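Local coordinates for protein Hydrogenase/urease maturation factor HypB (Helicobacter pylori, PDB 4LPS) that hydrolyses GTP slowly, is required for nickel insertion into [NiFe] hydrogenase and is also needed for urease maturation, at residues 38-43 and 115-120; 65-68 and 73-76; 96-101 and 121-126; 128-133 and 230-235. All coordinates share one frame; numbering follows the deposited sequence.

Contact 1 of 4, residues 38-43 and 115-120; sequences KERYLK and GAFDLL. With PO4 (phosphate ion), chain I.
On one side of the parallel sheet of this SIMIBI-class P-loop GTPase, helix 29-43, just ahead of the first strand, lies beside helix 110-122, and R40, Y41, F117 and D118 join them. The short segments run nearly parallel, at 19°, but their axes stay 12.1 Å apart, so side chains fill most of the gap. F117 bridges it: with CG anti to the backbone N its ring extends toward helix 29-43. There the rim atom F117 CD1 lies 3.6 Å from R40 CZ, over the centre of one guanidinium face, with the two planes 68° apart. Y41 meets the same ring obliquely, Y41 CD1 being 3.6 Å from F117 CE2 and the planes 51° apart. The Y41 hydroxyl is hydrogen-bonded to the carbonyl of L148, and both rings also pack on L132 of strand 131-135. R40 NE and NH1 donate to a phosphate ion, probably from the crystallisation liquor, with R40 NE 2.8 Å from phosphate O4. In the salt bridge, NH1 and NH2 both converge on D118 OD1: R40 NH1 lies 3.0 Å from D118 OD1, while R40 NH2 reaches the syn lone pair of D118 OD1 at 2.8 Å.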
# COMPACT_ATOMS: atom_id res chain seq x y z
N LYS A 38 -0.81 -5.57 15.22
CA LYS A 38 -1.55 -4.33 15.37
C LYS A 38 -1.38 -3.72 16.76
O LYS A 38 -1.33 -2.50 16.90
CB LYS A 38 -3.04 -4.54 15.07
CG LYS A 38 -3.81 -3.23 14.92
CD LYS A 38 -5.25 -3.45 14.48
CE LYS A 38 -6.01 -2.13 14.49
NZ LYS A 38 -7.45 -2.32 14.16
N GLU A 39 -1.31 -4.57 17.79
CA GLU A 39 -0.97 -4.11 19.13
C GLU A 39 0.33 -3.32 19.13
O GLU A 39 0.42 -2.25 19.72
CB GLU A 39 -0.85 -5.30 20.10
CG GLU A 39 -2.11 -6.13 20.25
CD GLU A 39 -1.91 -7.31 21.17
OE1 GLU A 39 -2.63 -8.32 21.01
OE2 GLU A 39 -1.03 -7.25 22.05
N ARG A 40 1.35 -3.87 18.47
CA ARG A 40 2.67 -3.24 18.42
C ARG A 40 2.66 -1.97 17.59
O ARG A 40 3.37 -1.02 17.92
CB ARG A 40 3.70 -4.23 17.88
CG ARG A 40 3.80 -5.52 18.68
CD ARG A 40 5.02 -6.33 18.31
NE ARG A 40 6.26 -5.63 18.65
CZ ARG A 40 7.47 -5.99 18.22
NH1 ARG A 40 8.53 -5.30 18.59
NH2 ARG A 40 7.60 -7.05 17.44
N TYR A 41 1.88 -1.96 16.51
CA TYR A 41 1.76 -0.76 15.68
C TYR A 41 1.27 0.42 16.49
O TYR A 41 1.82 1.52 16.41
CB TYR A 41 0.78 -0.99 14.52
CG TYR A 41 1.14 -2.08 13.53
CD1 TYR A 41 2.45 -2.50 13.38
CD2 TYR A 41 0.17 -2.65 12.72
CE1 TYR A 41 2.78 -3.48 12.46
CE2 TYR A 41 0.48 -3.63 11.81
CZ TYR A 41 1.79 -4.04 11.68
OH TYR A 41 2.10 -5.01 10.76
N LEU A 42 0.24 0.17 17.29
CA LEU A 42 -0.38 1.20 18.11
C LEU A 42 0.54 1.61 19.26
O LEU A 42 0.61 2.78 19.62
CB LEU A 42 -1.73 0.71 18.65
CG LEU A 42 -2.73 0.29 17.57
CD1 LEU A 42 -4.07 -0.15 18.17
CD2 LEU A 42 -2.94 1.40 16.55
N LYS A 43 1.24 0.62 19.83
CA LYS A 43 2.22 0.88 20.87
C LYS A 43 3.29 1.85 20.39
O LYS A 43 3.72 2.74 21.12
CB LYS A 43 2.87 -0.43 21.32
CG LYS A 43 3.54 -0.37 22.68
CD LYS A 43 3.73 -1.77 23.24
CE LYS A 43 2.40 -2.47 23.45
NZ LYS A 43 2.58 -3.90 23.84
N GLY A 115 9.78 -9.54 11.89
CA GLY A 115 11.22 -9.43 11.74
C GLY A 115 11.66 -8.07 11.25
O GLY A 115 12.56 -7.46 11.81
N ALA A 116 11.00 -7.59 10.20
CA ALA A 116 11.30 -6.28 9.63
C ALA A 116 10.97 -5.17 10.62
O ALA A 116 11.71 -4.19 10.74
CB ALA A 116 10.53 -6.08 8.33
N PHE A 117 9.86 -5.34 11.34
CA PHE A 117 9.42 -4.40 12.37
C PHE A 117 10.48 -4.26 13.46
O PHE A 117 10.81 -3.14 13.87
CB PHE A 117 8.09 -4.88 12.96
CG PHE A 117 7.43 -3.88 13.88
CD1 PHE A 117 7.64 -3.93 15.25
CD2 PHE A 117 6.56 -2.93 13.37
CE1 PHE A 117 7.02 -3.03 16.09
CE2 PHE A 117 5.94 -2.02 14.21
CZ PHE A 117 6.17 -2.07 15.58
N ASP A 118 10.99 -5.38 13.95
CA ASP A 118 12.00 -5.38 15.00
C ASP A 118 13.28 -4.66 14.57
O ASP A 118 13.85 -3.89 15.35
CB ASP A 118 12.33 -6.81 15.42
CG ASP A 118 11.20 -7.46 16.20
OD1 ASP A 118 10.26 -6.74 16.60
OD2 ASP A 118 11.25 -8.69 16.41
N LEU A 119 13.73 -4.91 13.35
CA LEU A 119 14.90 -4.23 12.81
C LEU A 119 14.69 -2.72 12.72
O LEU A 119 15.53 -1.94 13.17
CB LEU A 119 15.26 -4.76 11.41
CG LEU A 119 15.75 -6.21 11.28
CD1 LEU A 119 15.88 -6.57 9.81
CD2 LEU A 119 17.08 -6.40 11.98
N LEU A 120 13.56 -2.32 12.15
CA LEU A 120 13.22 -0.91 12.01
C LEU A 120 13.11 -0.24 13.37
O LEU A 120 13.46 0.94 13.53
CB LEU A 120 11.92 -0.75 11.23
CG LEU A 120 12.03 -1.01 9.72
CD1 LEU A 120 10.65 -1.03 9.09
CD2 LEU A 120 12.91 0.04 9.07
P PO4 I . 6.83 -2.74 20.85
O1 PO4 I . 6.30 -1.35 21.10
O2 PO4 I . 7.79 -2.69 19.69
O3 PO4 I . 7.56 -3.26 22.06
O4 PO4 I . 5.68 -3.66 20.53

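Contact 2 of 4, residues 65-68 and 73-76; sequences NLAD and KFCV. With GOL (glycerol), chain H.
The ring of F74 points its outer rim at the backbone of L66 and A67, near the C-terminal end of helix 59-66. Its edge, not its face, meets A67: the CA and N of A67 lie near the ring plane, with A67 CA 3.9 Å from F74 CE1. L66 comes in obliquely, its backbone C 4.0 Å from F74 CE1 and its CB 4.2 Å from the same ring atom. The methyl of A67 adds a looser touch, A67 CB to F74 CZ at 4.2 Å. A chi1 of 70° sets CG of F74 between its own backbone N and carbonyl carbon, and the ring leaves the strand toward the helix end. No hydrogen bond joins the two segments directly; only 98 Å² is buried between them. A glycerol, probably from the crystallisation liquor, lies alongside, its C3 3.6 Å from F74 CE1. F74 N donates to glycerol O3 at 3.2 Å and an N-H...O angle of 172°, while A67 O lies 2.7 Å from glycerol O1. Strand 74-80 runs between strands 97-101 and 131-135, and the F74 side chain also packs on F131 and I133 of the latter. The end of helix 59-66 thus meets strand 74-80 and, through L66 on K225, helix 218-234.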
# COMPACT_ATOMS: atom_id res chain seq x y z
N ASN A 65 8.18 9.24 -4.48
CA ASN A 65 7.61 10.58 -4.61
C ASN A 65 7.04 11.10 -3.29
O ASN A 65 7.07 12.30 -3.03
CB ASN A 65 6.54 10.59 -5.70
CG ASN A 65 7.12 10.49 -7.10
OD1 ASN A 65 8.23 10.96 -7.34
ND2 ASN A 65 6.38 9.87 -8.01
N LEU A 66 6.50 10.20 -2.47
CA LEU A 66 5.95 10.59 -1.17
C LEU A 66 7.05 11.06 -0.22
O LEU A 66 6.81 11.89 0.66
CB LEU A 66 5.17 9.43 -0.55
CG LEU A 66 3.75 9.17 -1.06
CD1 LEU A 66 3.18 7.90 -0.44
CD2 LEU A 66 2.85 10.36 -0.76
N ALA A 67 8.25 10.52 -0.40
CA ALA A 67 9.40 10.91 0.42
C ALA A 67 9.77 12.38 0.27
O ALA A 67 10.52 12.92 1.08
CB ALA A 67 10.59 10.04 0.07
N ASP A 68 9.25 13.03 -0.77
CA ASP A 68 9.54 14.44 -1.01
C ASP A 68 8.70 15.36 -0.14
O ASP A 68 8.96 16.56 -0.07
CB ASP A 68 9.33 14.78 -2.49
CG ASP A 68 10.33 14.08 -3.39
OD1 ASP A 68 11.45 13.79 -2.93
OD2 ASP A 68 9.99 13.83 -4.57
N LYS A 73 6.12 11.55 7.29
CA LYS A 73 7.21 10.81 7.90
C LYS A 73 6.89 9.32 7.96
O LYS A 73 5.97 8.91 8.67
CB LYS A 73 7.49 11.33 9.31
CG LYS A 73 7.78 12.82 9.38
CD LYS A 73 7.68 13.31 10.81
CE LYS A 73 7.71 14.82 10.87
NZ LYS A 73 7.44 15.33 12.25
N PHE A 74 7.64 8.52 7.21
CA PHE A 74 7.36 7.10 7.13
C PHE A 74 8.61 6.24 6.93
O PHE A 74 9.65 6.73 6.48
CB PHE A 74 6.37 6.83 5.99
CG PHE A 74 6.94 7.04 4.62
CD1 PHE A 74 7.05 8.32 4.09
CD2 PHE A 74 7.36 5.96 3.85
CE1 PHE A 74 7.57 8.52 2.83
CE2 PHE A 74 7.89 6.16 2.59
CZ PHE A 74 7.99 7.44 2.08
N CYS A 75 8.49 4.97 7.27
CA CYS A 75 9.49 3.96 6.94
C CYS A 75 8.78 2.83 6.21
O CYS A 75 7.55 2.75 6.23
CB CYS A 75 10.22 3.47 8.19
SG CYS A 75 9.17 2.78 9.47
N VAL A 76 9.54 1.97 5.55
CA VAL A 76 8.93 1.00 4.64
C VAL A 76 9.34 -0.44 4.91
O VAL A 76 10.50 -0.73 5.21
CB VAL A 76 9.27 1.36 3.16
CG1 VAL A 76 8.65 0.35 2.21
CG2 VAL A 76 8.79 2.76 2.82
C1 GOL H . 10.61 12.26 4.34
O1 GOL H . 9.49 12.33 3.48
C2 GOL H . 11.39 11.00 4.02
O2 GOL H . 12.61 11.00 4.73
C3 GOL H . 10.56 9.79 4.46
O3 GOL H . 10.09 10.00 5.77

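Contact 3 of 4, residues 96-101 and 121-126; sequences SAHQIT and KDEGAL. With PO4 (phosphate ion), chain I.
A single ring nitrogen of H98 faces both oxygens of the E123 carboxylate, at nearly equal distances: H98 NE2 is 2.6 Å from E123 OE2 and 2.7 Å from E123 OE1. The N-H...O angle to OE2 is 135° and that to OE1 is similar, so the N-H points squarely at neither oxygen; the bond to OE1 is weak. OE2 is approached on its syn lone pair but lies 22° out of the imidazole plane, and ring and carboxylate are turned 33° against each other. The two side chains come from opposite directions, E123 reaching across because its chain is extended beyond CG. H98 was modelled in two conformers; these bond details hold for one of them and are therefore uncertain.

Beside this pair, S96 CB packs on A125 CB at 3.7 Å. A water donates to E123 OE1 and has a weak link to S96 OG. L119 and L120 of helix 110-122 also touch H98. K121 leads elsewhere, with weak bonds from its NZ to the phosphate ion that R40 also holds. The chain turns at G124, whose positive phi and bonds back into the last turn form a Schellman motif. The contact thus ties the first strand of a beta-alpha-beta crossover, 97-101, to the end of its helix, 110-122, before the chain returns to the parallel sheet of this P-loop GTPase domain as strand 131-135.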
# COMPACT_ATOMS: atom_id res chain seq x y z
N SER A 96 14.05 5.00 5.34
CA SER A 96 14.38 3.77 6.05
C SER A 96 13.46 2.67 5.54
O SER A 96 12.24 2.77 5.67
CB SER A 96 14.24 3.94 7.56
OG SER A 96 15.16 4.89 8.06
N ALA A 97 14.05 1.64 4.97
CA ALA A 97 13.29 0.58 4.33
C ALA A 97 13.98 -0.75 4.55
O ALA A 97 15.21 -0.82 4.52
CB ALA A 97 13.13 0.86 2.84
N HIS A 98 13.20 -1.80 4.75
CA HIS A 98 13.78 -3.13 4.86
C HIS A 98 13.03 -4.13 4.00
O HIS A 98 11.80 -4.18 4.00
CB HIS A 98 13.83 -3.57 6.32
CG HIS A 98 15.08 -3.17 7.02
ND1 HIS A 98 16.27 -3.84 6.85
CD2 HIS A 98 15.34 -2.17 7.89
CE1 HIS A 98 17.21 -3.27 7.59
NE2 HIS A 98 16.67 -2.25 8.23
N GLN A 99 13.80 -4.92 3.26
CA GLN A 99 13.25 -5.86 2.31
C GLN A 99 12.91 -7.19 2.97
O GLN A 99 13.72 -7.77 3.69
CB GLN A 99 14.26 -6.07 1.17
CG GLN A 99 13.81 -7.01 0.09
CD GLN A 99 12.87 -6.34 -0.89
OE1 GLN A 99 13.20 -5.31 -1.48
NE2 GLN A 99 11.68 -6.90 -1.04
N ILE A 100 11.69 -7.66 2.73
CA ILE A 100 11.34 -9.03 3.07
C ILE A 100 11.44 -9.87 1.80
O ILE A 100 10.76 -9.58 0.82
CB ILE A 100 9.92 -9.16 3.65
CG1 ILE A 100 9.77 -8.33 4.93
CG2 ILE A 100 9.58 -10.61 3.93
CD1 ILE A 100 8.40 -8.47 5.57
N THR A 101 12.30 -10.88 1.82
CA THR A 101 12.38 -11.77 0.67
C THR A 101 11.57 -13.01 1.01
O THR A 101 11.94 -13.79 1.88
CB THR A 101 13.83 -12.14 0.32
OG1 THR A 101 14.53 -12.57 1.49
CG2 THR A 101 14.55 -10.95 -0.28
N LYS A 121 12.61 -0.98 14.36
CA LYS A 121 12.53 -0.47 15.72
C LYS A 121 13.93 -0.24 16.29
O LYS A 121 14.22 0.84 16.80
CB LYS A 121 11.76 -1.44 16.62
CG LYS A 121 11.56 -0.91 18.03
CD LYS A 121 11.15 -2.01 18.99
CE LYS A 121 10.90 -1.44 20.38
NZ LYS A 121 10.74 -2.51 21.40
N ASP A 122 14.78 -1.25 16.18
CA ASP A 122 16.13 -1.19 16.74
C ASP A 122 16.98 -0.13 16.05
O ASP A 122 17.93 0.39 16.64
CB ASP A 122 16.81 -2.56 16.63
CG ASP A 122 16.19 -3.59 17.56
OD1 ASP A 122 15.42 -3.20 18.47
OD2 ASP A 122 16.46 -4.79 17.38
N GLU A 123 16.64 0.19 14.81
CA GLU A 123 17.37 1.18 14.03
C GLU A 123 16.88 2.59 14.34
O GLU A 123 17.51 3.57 13.94
CB GLU A 123 17.24 0.88 12.54
CG GLU A 123 18.08 -0.31 12.08
CD GLU A 123 17.65 -0.83 10.72
OE1 GLU A 123 16.76 -0.23 10.09
OE2 GLU A 123 18.22 -1.85 10.27
N GLY A 124 15.76 2.69 15.04
CA GLY A 124 15.21 3.98 15.42
C GLY A 124 14.27 4.57 14.38
O GLY A 124 13.81 5.70 14.51
N ALA A 125 14.02 3.80 13.33
CA ALA A 125 13.16 4.24 12.23
C ALA A 125 11.71 4.45 12.67
O ALA A 125 11.03 5.35 12.17
CB ALA A 125 13.23 3.25 11.09
N LEU A 126 11.24 3.60 13.57
CA LEU A 126 9.86 3.68 14.04
C LEU A 126 9.61 4.91 14.91
O LEU A 126 8.53 5.52 14.84
CB LEU A 126 9.48 2.42 14.82
CG LEU A 126 9.51 1.10 14.06
CD1 LEU A 126 8.91 -0.01 14.91
CD2 LEU A 126 8.78 1.22 12.74
P PO4 I . 6.83 -2.74 20.85
O1 PO4 I . 6.30 -1.35 21.10
O2 PO4 I . 7.79 -2.69 19.69
O3 PO4 I . 7.56 -3.26 22.06
O4 PO4 I . 5.68 -3.66 20.53
O HOH W 1 17.12 2.49 8.94

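Contact 4 of 4, residues 128-133 and 230-235; sequences KSDFLI and EKKREN
K232 is the residue of the helical segment 230-235 that reaches D130, just before strand 131-135, and F131, its first residue; the residues around it turn to other tasks. E230, first in the segment, points away from the strand at its CB and pairs within its own helix. Its OE1 accepts from two nitrogens of R233 gripping side-on, R233 NH1 at 2.9 Å and R233 NE at 3.0 Å from E230 OE1. K231 also leads away, its side chain touching Y47, and its NZ makes a weak salt bridge with E234.

K232 then crosses to the strand. Leaving the helix with CG opposite its own N, its chain stays extended as far as CE and passes over one face of F131: K232 CD lies 4.3 Å from the ring centroid and 27° off the normal, a CH-pi contact. The bend at chi4 turns the ammonium to the backbone of D130 while it stays high over the ring; any cation-pi attraction is at most weak. K232 NZ donates to D130 O at 2.9 Å, in the carbonyl plane and on a lone pair, with a C=O...N angle of 123°. D130 and K232 are also joined through a water that donates to D130 OD1 and accepts from K232 NZ, the two charged atoms themselves standing 4.3 Å apart. K232 CE packs on D130 CB at 3.7 Å.

After R233 and E234 the helix stops at N235, whose phi is positive. Y236 N to K231 O and the weaker N235 N to K232 O complete a Schellman motif.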
# COMPACT_ATOMS: atom_id res chain seq x y z
N LYS A 128 10.86 7.82 14.61
CA LYS A 128 10.77 9.03 13.79
C LYS A 128 9.62 9.00 12.78
O LYS A 128 9.44 9.95 12.02
CB LYS A 128 12.09 9.25 13.06
CG LYS A 128 13.31 9.30 13.97
CD LYS A 128 14.61 9.25 13.19
CE LYS A 128 15.73 9.98 13.92
NZ LYS A 128 15.98 9.40 15.27
N SER A 129 8.84 7.93 12.77
CA SER A 129 7.81 7.77 11.74
C SER A 129 6.39 7.90 12.28
O SER A 129 6.08 7.41 13.37
CB SER A 129 7.97 6.41 11.05
OG SER A 129 9.25 6.28 10.45
N ASP A 130 5.54 8.56 11.50
CA ASP A 130 4.11 8.59 11.76
C ASP A 130 3.42 7.44 11.03
O ASP A 130 2.35 6.98 11.41
CB ASP A 130 3.50 9.92 11.34
CG ASP A 130 3.97 11.07 12.20
OD1 ASP A 130 4.17 10.86 13.41
OD2 ASP A 130 4.13 12.19 11.67
N PHE A 131 4.07 6.99 9.96
CA PHE A 131 3.51 5.94 9.12
C PHE A 131 4.50 4.80 8.96
O PHE A 131 5.71 5.02 8.80
CB PHE A 131 3.13 6.49 7.74
CG PHE A 131 2.07 7.55 7.77
CD1 PHE A 131 2.39 8.87 8.03
CD2 PHE A 131 0.74 7.22 7.52
CE1 PHE A 131 1.40 9.85 8.04
CE2 PHE A 131 -0.25 8.19 7.53
CZ PHE A 131 0.08 9.51 7.79
N LEU A 132 3.99 3.57 9.00
CA LEU A 132 4.76 2.42 8.56
C LEU A 132 4.07 1.88 7.33
O LEU A 132 2.90 1.51 7.37
CB LEU A 132 4.86 1.35 9.65
CG LEU A 132 5.43 -0.00 9.20
CD1 LEU A 132 6.92 0.09 8.93
CD2 LEU A 132 5.14 -1.08 10.23
N ILE A 133 4.80 1.84 6.22
CA ILE A 133 4.20 1.48 4.95
C ILE A 133 4.68 0.11 4.48
O ILE A 133 5.88 -0.14 4.36
CB ILE A 133 4.51 2.54 3.87
CG1 ILE A 133 3.87 3.88 4.26
CG2 ILE A 133 4.02 2.09 2.51
CD1 ILE A 133 3.99 4.98 3.21
N GLU A 230 -4.94 12.96 7.03
CA GLU A 230 -6.24 13.13 7.66
C GLU A 230 -6.74 11.80 8.21
O GLU A 230 -7.39 11.75 9.26
CB GLU A 230 -7.24 13.72 6.67
CG GLU A 230 -8.70 13.64 7.12
CD GLU A 230 -8.99 14.47 8.35
OE1 GLU A 230 -8.18 15.38 8.68
OE2 GLU A 230 -10.02 14.22 9.01
N LYS A 231 -6.44 10.71 7.50
CA LYS A 231 -6.85 9.38 7.95
C LYS A 231 -6.16 9.01 9.26
O LYS A 231 -6.79 8.44 10.15
CB LYS A 231 -6.57 8.35 6.86
CG LYS A 231 -7.68 8.29 5.82
CD LYS A 231 -9.00 7.94 6.50
CE LYS A 231 -10.17 8.01 5.53
NZ LYS A 231 -10.70 9.40 5.47
N LYS A 232 -4.88 9.34 9.38
CA LYS A 232 -4.16 9.14 10.63
C LYS A 232 -4.77 10.00 11.73
O LYS A 232 -4.89 9.56 12.88
CB LYS A 232 -2.68 9.46 10.48
CG LYS A 232 -1.92 9.39 11.81
CD LYS A 232 -0.43 9.61 11.65
CE LYS A 232 0.24 9.63 13.02
NZ LYS A 232 0.69 8.27 13.45
N ARG A 233 -5.14 11.22 11.37
CA ARG A 233 -5.77 12.16 12.29
C ARG A 233 -7.05 11.59 12.88
O ARG A 233 -7.28 11.67 14.09
CB ARG A 233 -6.07 13.48 11.57
CG ARG A 233 -5.99 14.70 12.46
CD ARG A 233 -5.26 15.83 11.74
NE ARG A 233 -5.81 16.07 10.41
CZ ARG A 233 -5.12 16.58 9.39
NH1 ARG A 233 -5.72 16.77 8.22
NH2 ARG A 233 -3.84 16.90 9.53
N GLU A 234 -7.89 11.03 12.02
CA GLU A 234 -9.13 10.39 12.43
C GLU A 234 -8.88 9.06 13.12
O GLU A 234 -9.76 8.51 13.78
CB GLU A 234 -10.04 10.16 11.22
CG GLU A 234 -10.34 11.39 10.39
CD GLU A 234 -11.11 11.07 9.12
OE1 GLU A 234 -11.26 9.86 8.81
OE2 GLU A 234 -11.56 12.01 8.44
N ASN A 235 -7.65 8.55 12.96
CA ASN A 235 -7.30 7.18 13.32
C ASN A 235 -8.28 6.19 12.69
O ASN A 235 -8.87 5.35 13.38
CB ASN A 235 -7.26 6.99 14.84
CG ASN A 235 -6.68 5.64 15.24
OD1 ASN A 235 -5.71 5.17 14.64
ND2 ASN A 235 -7.28 5.01 16.24
O HOH W 2 3.02 8.84 14.84

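Overall arrangement
From the N terminus, helix 29-43 leads into contact 1, which closes a long loop onto helix 110-122. Contact 2, a short turn from helix 59-66 into strand 74-80, is nested inside that loop. Contact 3 starts within it as well, at strand 97-101, but ends beyond helix 110-122, so it crosses contact 1; the two share that helix and the phosphate. Contact 4 opens only afterwards, running from strand 131-135 to the C-terminal helix 218-234. Strand 74-80 lies between strands 97-101 and 131-135, with backbone pairs joining contact 2 to contacts 3 and 4. L120 and L132 connect contacts 1 and 4 by packing helix against sheet.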